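PDB 3FJU: carboxypeptidase A inhibitor from Ascaris suum, which inhibits carboxypeptidase A, a metallocarboxypeptidase, as a small secreted protein cross-linked by five disulfides. Local coordinates for residues K34-I39 with C60-L65; N20-T25 with P40-N45. One frame throughout, in Å; residues are numbered along the deposited sequence.

Contact 1 (K34-I39 with C60-L65); sequences KEHFTI and CCWDLL. Unlike the reference sequence in segment 60-65: C60 (reference Pro), C61 (reference Trp), W62 (reference Gly), D63 (reference Leu). With ZN (zinc ion), chain C; ZN (zinc ion), chain D.
The imidazole of H36 lies across the indole of W62, CE1 coming within 3.5 Å of CZ2. The planes are inclined by 44°, so the rings neither stack nor meet edge to face, yet NE1 of W62 sits over the centre of one imidazole face. CB of E35 lies against the opposite face, toward the rim, and contact on both faces should help hold the ring while NE2 binds a zinc ion at 2.2 Å. E35 OE1, at a longer 2.6 Å, and two waters are further zinc ligands. R31 reaches the same OE1 through a weak hydrogen bond.

Further along, T38 suits its place by having both a donor and a methyl. A chi1 of -166° swings its hydroxyl onto a lone pair of C61 O, OG1 to O 2.8 Å, while CG2 packs on CB of C60. The backbone adds a bond from C61 N to I39 O, 2.9 Å long, and CG1 of I39 lies against the sulfur of C61. Disulfides C32-C60 and C47-C61 anchor the strand residues; beyond them, the L65 carboxylate binds a second zinc alongside another protein chain. The contact thus joins the end of helix 26-36 and the loop after it to strand 60-62, which pairs antiparallel with strand 55-57.

Contact 2 (N20-T25 with P40-N45); sequences NKICST and PCKSNN
The flat amide of N20 meets the carbonyl of P40 through ND2, which lies 2.9 Å from P40 O. That oxygen is only 15° out of the amide plane, and the approach is nearly in line with the C=O bond, although the N-H itself is bent to 146°. Over one amide face lies CD1 of I39; on the other side of the plane, CG1 of I22 sits 3.5 Å from N20 OD1. The proline ring is met at its CG by OG of S24, 3.4 Å away, a van der Waals contact that a small serine permits.

Between these two, I22 supplies the apolar filling. With CG1 held between its backbone N and carbonyl carbon (chi1 73°), CD1 extends to the P40-C41 backbone, 3.8 Å from C41 CA, and the aliphatic part of K42 passes more loosely nearby. Around them, I29, C32 and V17 also pack on P40, and K21 and I22 form a G1 bulge opposite V17.

The carbonyl of buried P40 needs a donor, and a neutral side-chain amide supplies one. ND2 also bonds D46 O, so one uncharged group satisfies two backbone oxygens and ties the hairpin to the loop without burying a charge.

Overall arrangement
The centre of contact 2 is about 3 Å from the centre of the chain, that of contact 1 about 10 Å; contact 1 is only partly buried and bears zinc ligands. Helix 26-36 connects them: it follows strand 22-24 of contact 2 directly, and its last turn enters contact 1. The segments alternate along the chain, with I39 of contact 1 running straight into P40 of contact 2, and the contacts touch where C41 SG packs against the C60-C61 backbone. Their chemistry follows their place. Contact 1 combines aromatic rings, metal coordination and a single backbone hydrogen bond, and its strand runs on to the C-terminus at the partner protein; contact 2 relies on van der Waals packing of I22 and S24 on the P40-C41 region and one amide bond.

Contact 1 (K34-I39 with C60-L65)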
loop_
_atom_site.group_PDB
_atom_site.type_symbol
_atom_site.label_atom_id
_atom_site.label_comp_id
_atom_site.label_asym_id
_atom_site.label_seq_id
_atom_site.Cartn_x
_atom_site.Cartn_y
_atom_site.Cartn_z
ATOM N N LYS B 34 19.292 6.826 -10.303
ATOM C CA LYS B 34 18.631 8.090 -9.967
ATOM C C LYS B 34 17.142 7.949 -9.688
ATOM O O LYS B 34 16.647 8.521 -8.702
ATOM C CB LYS B 34 18.895 9.136 -11.060
ATOM C CG LYS B 34 20.369 9.543 -11.118
ATOM C CD LYS B 34 20.921 9.825 -9.727
ATOM C CE LYS B 34 22.232 9.095 -9.489
ATOM N NZ LYS B 34 22.674 9.172 -8.074
ATOM N N GLU B 35 16.439 7.206 -10.541
ATOM C CA GLU B 35 14.984 7.100 -10.457
ATOM C C GLU B 35 14.565 6.084 -9.418
ATOM O O GLU B 35 13.485 6.225 -8.821
ATOM C CB GLU B 35 14.341 6.717 -11.805
ATOM C CG GLU B 35 14.443 7.747 -12.934
ATOM C CD GLU B 35 13.643 7.364 -14.213
ATOM O OE1 GLU B 35 13.234 6.177 -14.442
ATOM O OE2 GLU B 35 13.420 8.283 -15.020
ATOM N N HIS B 36 15.393 5.056 -9.224
ATOM C CA HIS B 36 14.983 3.857 -8.489
ATOM C C HIS B 36 16.014 3.285 -7.504
ATOM O O HIS B 36 15.758 2.239 -6.873
ATOM C CB HIS B 36 14.526 2.773 -9.491
ATOM C CG HIS B 36 13.346 3.183 -10.312
ATOM N ND1 HIS B 36 12.107 3.438 -9.756
ATOM C CD2 HIS B 36 13.214 3.395 -11.644
ATOM C CE1 HIS B 36 11.262 3.776 -10.715
ATOM N NE2 HIS B 36 11.912 3.768 -11.868
ATOM N N PHE B 37 17.147 3.972 -7.343
ATOM C CA PHE B 37 18.235 3.522 -6.452
ATOM C C PHE B 37 18.546 2.033 -6.606
ATOM O O PHE B 37 18.663 1.274 -5.632
ATOM C CB PHE B 37 17.968 3.919 -4.996
ATOM C CG PHE B 37 17.976 5.403 -4.793
ATOM C CD1 PHE B 37 16.871 6.168 -5.146
ATOM C CD2 PHE B 37 19.112 6.050 -4.286
ATOM C CE1 PHE B 37 16.886 7.559 -5.011
ATOM C CE2 PHE B 37 19.123 7.434 -4.113
ATOM C CZ PHE B 37 17.995 8.188 -4.476
ATOM N N THR B 38 18.668 1.632 -7.865
ATOM C CA THR B 38 18.892 0.246 -8.199
ATOM C C THR B 38 19.731 0.114 -9.472
ATOM O O THR B 38 20.297 1.099 -9.949
ATOM C CB THR B 38 17.541 -0.473 -8.356
ATOM O OG1 THR B 38 17.742 -1.887 -8.363
ATOM C CG2 THR B 38 16.797 -0.013 -9.624
ATOM N N ILE B 39 19.792 -1.105 -10.001
ATOM C CA ILE B 39 20.643 -1.425 -11.154
ATOM C C ILE B 39 19.798 -1.820 -12.355
ATOM O O ILE B 39 18.635 -2.203 -12.202
ATOM C CB ILE B 39 21.644 -2.569 -10.818
ATOM C CG1 ILE B 39 20.894 -3.885 -10.513
ATOM C CG2 ILE B 39 22.591 -2.119 -9.675
ATOM C CD1 ILE B 39 21.785 -5.095 -10.118
ATOM N N CYS B 60 14.952 -1.787 -14.983
ATOM C CA CYS B 60 15.641 -1.762 -13.676
ATOM C C CYS B 60 15.145 -2.859 -12.717
ATOM O O CYS B 60 14.021 -3.341 -12.856
ATOM C CB CYS B 60 15.433 -0.399 -13.000
ATOM S SG CYS B 60 15.807 1.069 -14.043
ATOM N N CYS B 61 15.978 -3.243 -11.744
ATOM C CA CYS B 61 15.583 -4.235 -10.727
ATOM C C CYS B 61 14.701 -3.605 -9.660
ATOM O O CYS B 61 15.192 -2.868 -8.813
ATOM C CB CYS B 61 16.811 -4.869 -10.069
ATOM S SG CYS B 61 17.740 -5.948 -11.201
ATOM N N TRP B 62 13.403 -3.887 -9.740
ATOM C CA TRP B 62 12.385 -3.313 -8.830
ATOM C C TRP B 62 12.036 -4.249 -7.689
ATOM O O TRP B 62 12.085 -5.466 -7.830
ATOM C CB TRP B 62 11.082 -3.101 -9.612
ATOM C CG TRP B 62 11.015 -1.846 -10.467
ATOM C CD1 TRP B 62 11.989 -1.327 -11.300
ATOM C CD2 TRP B 62 9.888 -0.992 -10.594
ATOM N NE1 TRP B 62 11.522 -0.196 -11.911
ATOM C CE2 TRP B 62 10.235 0.034 -11.495
ATOM C CE3 TRP B 62 8.604 -0.985 -10.011
ATOM C CZ2 TRP B 62 9.341 1.053 -11.846
ATOM C CZ3 TRP B 62 7.715 0.023 -10.361
ATOM C CH2 TRP B 62 8.087 1.033 -11.270
ATOM N N ASP B 63 11.650 -3.674 -6.555
ATOM C CA ASP B 63 10.935 -4.458 -5.552
ATOM C C ASP B 63 9.481 -4.687 -5.955
ATOM O O ASP B 63 8.933 -3.959 -6.793
ATOM C CB ASP B 63 10.944 -3.724 -4.205
ATOM C CG ASP B 63 12.241 -3.927 -3.439
ATOM O OD1 ASP B 63 12.583 -5.096 -3.221
ATOM O OD2 ASP B 63 12.894 -2.936 -3.007
ATOM N N LEU B 64 8.847 -5.674 -5.319
ATOM C CA LEU B 64 7.386 -5.793 -5.350
ATOM C C LEU B 64 6.882 -4.830 -4.290
ATOM O O LEU B 64 7.368 -4.843 -3.150
ATOM C CB LEU B 64 6.939 -7.224 -5.045
ATOM C CG LEU B 64 7.247 -8.316 -6.086
ATOM C CD1 LEU B 64 6.764 -7.845 -7.478
ATOM C CD2 LEU B 64 8.740 -8.757 -6.133
ATOM N N LEU B 65 5.942 -3.986 -4.687
ATOM C CA LEU B 65 5.669 -2.763 -3.933
ATOM C C LEU B 65 4.389 -2.850 -3.100
ATOM O O LEU B 65 3.836 -3.919 -2.816
ATOM C CB LEU B 65 5.646 -1.562 -4.890
ATOM C CG LEU B 65 6.894 -1.356 -5.784
ATOM C CD1 LEU B 65 6.629 -0.181 -6.702
ATOM C CD2 LEU B 65 8.187 -1.146 -4.960
ATOM O OXT LEU B 65 3.898 -1.839 -2.619
HETATM ZN ZN ZN C . 11.151 4.865 -13.681
HETATM ZN ZN ZN D . 2.750 -3.365 -1.157
HETATM O O HOH W 1 10.578 6.831 -12.129
HETATM O O HOH W 2 10.399 3.307 -14.951
#

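Contact 2 (N20-T25 with P40-N45)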
loop_
_atom_site.group_PDB
_atom_site.type_symbol
_atom_site.label_atom_id
_atom_site.label_comp_id
_atom_site.label_asym_id
_atom_site.label_seq_id
_atom_site.Cartn_x
_atom_site.Cartn_y
_atom_site.Cartn_z
ATOM N N ASN B 20 25.368 -7.266 -10.860
ATOM C CA ASN B 20 24.757 -8.383 -11.594
ATOM C C ASN B 20 25.526 -8.887 -12.827
ATOM O O ASN B 20 25.060 -9.770 -13.523
ATOM C CB ASN B 20 23.272 -8.106 -11.915
ATOM C CG ASN B 20 23.071 -6.891 -12.829
ATOM O OD1 ASN B 20 24.017 -6.158 -13.132
ATOM N ND2 ASN B 20 21.827 -6.667 -13.250
ATOM N N LYS B 21 26.690 -8.295 -13.089
ATOM C CA LYS B 21 27.607 -8.740 -14.163
ATOM C C LYS B 21 26.954 -8.734 -15.545
ATOM O O LYS B 21 27.014 -9.708 -16.306
ATOM C CB LYS B 21 28.221 -10.115 -13.838
ATOM C CG LYS B 21 29.010 -10.119 -12.541
ATOM C CD LYS B 21 30.220 -9.213 -12.615
ATOM C CE LYS B 21 31.154 -9.473 -11.445
ATOM N NZ LYS B 21 30.803 -8.686 -10.233
ATOM N N ILE B 22 26.292 -7.629 -15.849
ATOM C CA ILE B 22 25.751 -7.433 -17.183
ATOM C C ILE B 22 26.190 -6.082 -17.722
ATOM O O ILE B 22 26.474 -5.137 -16.969
ATOM C CB ILE B 22 24.197 -7.543 -17.264
ATOM C CG1 ILE B 22 23.515 -6.317 -16.630
ATOM C CG2 ILE B 22 23.708 -8.858 -16.637
ATOM C CD1 ILE B 22 22.056 -6.098 -17.074
ATOM N N CYS B 23 26.243 -6.016 -19.045
ATOM C CA CYS B 23 26.567 -4.781 -19.742
ATOM C C CYS B 23 25.336 -3.891 -19.820
ATOM O O CYS B 23 24.203 -4.374 -20.010
ATOM C CB CYS B 23 27.055 -5.115 -21.149
ATOM S SG CYS B 23 28.575 -6.050 -21.177
ATOM N N SER B 24 25.551 -2.589 -19.667
ATOM C CA SER B 24 24.477 -1.603 -19.752
ATOM C C SER B 24 25.060 -0.263 -20.192
ATOM O O SER B 24 26.240 0.024 -19.950
ATOM C CB SER B 24 23.794 -1.435 -18.389
ATOM O OG SER B 24 22.910 -0.337 -18.410
ATOM N N THR B 25 24.228 0.555 -20.832
ATOM C CA THR B 25 24.641 1.907 -21.174
ATOM C C THR B 25 24.792 2.730 -19.904
ATOM O O THR B 25 24.155 2.453 -18.858
ATOM C CB THR B 25 23.633 2.612 -22.114
ATOM O OG1 THR B 25 22.369 2.760 -21.452
ATOM C CG2 THR B 25 23.452 1.818 -23.384
ATOM N N PRO B 40 20.372 -1.715 -13.565
ATOM C CA PRO B 40 19.658 -2.142 -14.766
ATOM C C PRO B 40 19.563 -3.653 -14.888
ATOM O O PRO B 40 20.330 -4.403 -14.265
ATOM C CB PRO B 40 20.549 -1.632 -15.912
ATOM C CG PRO B 40 21.477 -0.687 -15.315
ATOM C CD PRO B 40 21.681 -1.141 -13.904
ATOM N N CYS B 41 18.650 -4.086 -15.747
ATOM C CA CYS B 41 18.463 -5.490 -16.038
ATOM C C CYS B 41 17.828 -5.618 -17.415
ATOM O O CYS B 41 17.211 -4.669 -17.930
ATOM C CB CYS B 41 17.554 -6.135 -14.994
ATOM S SG CYS B 41 16.006 -5.191 -14.727
ATOM N N LYS B 42 17.958 -6.810 -17.988
ATOM C CA LYS B 42 17.295 -7.167 -19.241
ATOM C C LYS B 42 16.141 -8.120 -18.994
ATOM O O LYS B 42 15.155 -8.103 -19.743
ATOM C CB LYS B 42 18.304 -7.788 -20.209
ATOM C CG LYS B 42 19.510 -6.923 -20.526
ATOM C CD LYS B 42 19.144 -5.689 -21.321
ATOM C CE LYS B 42 20.317 -5.268 -22.208
ATOM N NZ LYS B 42 20.292 -3.809 -22.425
ATOM N N SER B 43 16.271 -8.950 -17.953
ATOM C CA SER B 43 15.191 -9.845 -17.522
ATOM C C SER B 43 15.265 -10.099 -16.026
ATOM O O SER B 43 16.238 -9.702 -15.377
ATOM C CB SER B 43 15.260 -11.183 -18.271
ATOM O OG SER B 43 16.365 -11.953 -17.841
ATOM N N ASN B 44 14.257 -10.790 -15.484
ATOM C CA ASN B 44 14.208 -11.109 -14.045
ATOM C C ASN B 44 15.476 -11.802 -13.549
ATOM O O ASN B 44 15.900 -11.612 -12.407
ATOM C CB ASN B 44 12.987 -11.983 -13.685
ATOM C CG ASN B 44 11.665 -11.213 -13.695
ATOM O OD1 ASN B 44 11.636 -10.004 -13.838
ATOM N ND2 ASN B 44 10.562 -11.941 -13.580
ATOM N N ASN B 45 16.076 -12.618 -14.417
ATOM C CA ASN B 45 17.293 -13.349 -14.081
ATOM C C ASN B 45 18.449 -12.428 -13.652
ATOM O O ASN B 45 19.267 -12.799 -12.817
ATOM C CB ASN B 45 17.674 -14.224 -15.274
ATOM C CG ASN B 45 18.708 -15.274 -14.938
ATOM O OD1 ASN B 45 18.512 -16.129 -14.072
ATOM N ND2 ASN B 45 19.802 -15.240 -15.672
#